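Local coordinates for DELTA1-pyrroline-2-carboxylate reductase (PDB 6T3E), which probably catalyses the NAD(P)H-dependent reduction of Delta1-pyrroline-2-carboxylate to L-proline, and binds NADH and L-proline, at residues E194-S197 and K198-G201. Residues are numbered along the deposited sequence; the frame is centred on the assembly and turned at random.
Sequences EEMS and KKLG
M196 and L200 lie one turn apart at the C-terminal end of helix 186-200, joined by a backbone hydrogen bond of 2.9 Å from L200 N to M196 O with an N-H...O angle of 170°. One residue earlier, K199 N bonds to E195 O at 3.1 Å, more bent at 149°; the i+4 bond from K198 N to E194 O is weak, as is the one from G201 N to S197 O. G201, with positive phi, ends the helical run.

Among the side chains, M196 meets both K199 and L200. Bends at chi2 and chi3 (-76°) curl its thioether so that CE lies 3.7 Å from L200 CD1, the two side chains crossing at a slant. K199 runs alongside M196 in the same direction, and bends at chi2 and chi4 bring its NZ beside the thioether, 3.4 Å from M196 CE and near SD. K198 instead bends at chi3 and runs back toward E194, its aliphatic part passing over the E194 carbonyl. Its NZ stays 5.2 Å from E194 OE1, too far for a salt bridge. The carboxylate of E195 turns to K191, a salt bridge one turn back, and S197 OG hydrogen-bonds to I202 O just past the helix end.

The helix is the crossover of the beta-alpha-beta unit 178-182/186-200/203-206 in the Rossmann-type nucleotide-binding domain. L200 packs on L167, W168 and C171 of helix 161-173, while M196 reaches both R164 of that helix and I204 of strand 203-206.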
loop_
_atom_site.group_PDB
_atom_site.type_symbol
_atom_site.label_atom_id
_atom_site.label_comp_id
_atom_site.label_asym_id
_atom_site.label_seq_id
_atom_site.Cartn_x
_atom_site.Cartn_y
_atom_site.Cartn_z
ATOM N N GLU B 194 34.045 -7.446 13.965
ATOM C CA GLU B 194 35.018 -6.361 13.879
ATOM C C GLU B 194 34.318 -5.009 13.882
ATOM O O GLU B 194 34.557 -4.170 14.761
ATOM C CB GLU B 194 35.872 -6.510 12.618
ATOM C CG GLU B 194 36.850 -7.672 12.640
ATOM C CD GLU B 194 37.529 -7.871 11.296
ATOM O OE1 GLU B 194 37.342 -7.003 10.410
ATOM O OE2 GLU B 194 38.243 -8.889 11.126
ATOM N N GLU B 195 33.435 -4.793 12.902
ATOM C CA GLU B 195 32.844 -3.477 12.694
ATOM C C GLU B 195 31.925 -3.080 13.839
ATOM O O GLU B 195 31.885 -1.905 14.221
ATOM C CB GLU B 195 32.105 -3.452 11.367
ATOM C CG GLU B 195 33.055 -3.368 10.202
ATOM C CD GLU B 195 32.331 -3.223 8.889
ATOM O OE1 GLU B 195 31.088 -3.377 8.873
ATOM O OE2 GLU B 195 33.006 -2.929 7.879
ATOM N N MET B 196 31.148 -4.023 14.373
ATOM C CA MET B 196 30.244 -3.677 15.469
ATOM C C MET B 196 30.985 -3.487 16.790
ATOM O O MET B 196 30.458 -2.835 17.694
ATOM C CB MET B 196 29.138 -4.720 15.604
ATOM C CG MET B 196 28.101 -4.656 14.472
ATOM S SD MET B 196 27.384 -3.016 14.200
ATOM C CE MET B 196 26.255 -2.953 15.583
ATOM N N SER B 197 32.157 -4.110 16.960
ATOM C CA SER B 197 32.907 -3.947 18.208
ATOM C C SER B 197 33.433 -2.522 18.360
ATOM O O SER B 197 33.357 -1.939 19.447
ATOM C CB SER B 197 34.064 -4.949 18.280
ATOM O OG SER B 197 34.841 -4.730 19.446
ATOM N N LYS B 198 34.027 -1.966 17.298
ATOM C CA LYS B 198 34.423 -0.558 17.330
ATOM C C LYS B 198 33.197 0.341 17.362
ATOM O O LYS B 198 33.196 1.363 18.058
ATOM C CB LYS B 198 35.330 -0.209 16.146
ATOM C CG LYS B 198 34.781 -0.619 14.771
ATOM C CD LYS B 198 35.893 -0.702 13.693
ATOM C CE LYS B 198 36.636 -2.065 13.726
ATOM N NZ LYS B 198 37.554 -2.298 12.576
ATOM N N LYS B 199 32.140 -0.059 16.645
ATOM C CA LYS B 199 30.885 0.672 16.636
ATOM C C LYS B 199 30.374 0.886 18.056
ATOM O O LYS B 199 30.211 2.025 18.512
ATOM C CB LYS B 199 29.890 -0.158 15.827
ATOM C CG LYS B 199 28.440 0.317 15.762
ATOM C CD LYS B 199 28.116 1.397 14.730
ATOM C CE LYS B 199 26.560 1.466 14.630
ATOM N NZ LYS B 199 25.909 0.136 14.273
ATOM N N LEU B 200 30.096 -0.201 18.783
ATOM C CA LEU B 200 29.460 -0.108 20.105
ATOM C C LEU B 200 30.459 -0.062 21.255
ATOM O O LEU B 200 30.039 0.047 22.411
ATOM C CB LEU B 200 28.493 -1.276 20.323
ATOM C CG LEU B 200 27.527 -1.455 19.157
ATOM C CD1 LEU B 200 26.739 -2.769 19.250
ATOM C CD2 LEU B 200 26.584 -0.271 19.031
ATOM N N GLY B 201 31.753 -0.175 20.972
ATOM C CA GLY B 201 32.749 -0.152 22.039
ATOM C C GLY B 201 32.622 -1.313 23.001
ATOM O O GLY B 201 32.798 -1.135 24.213
#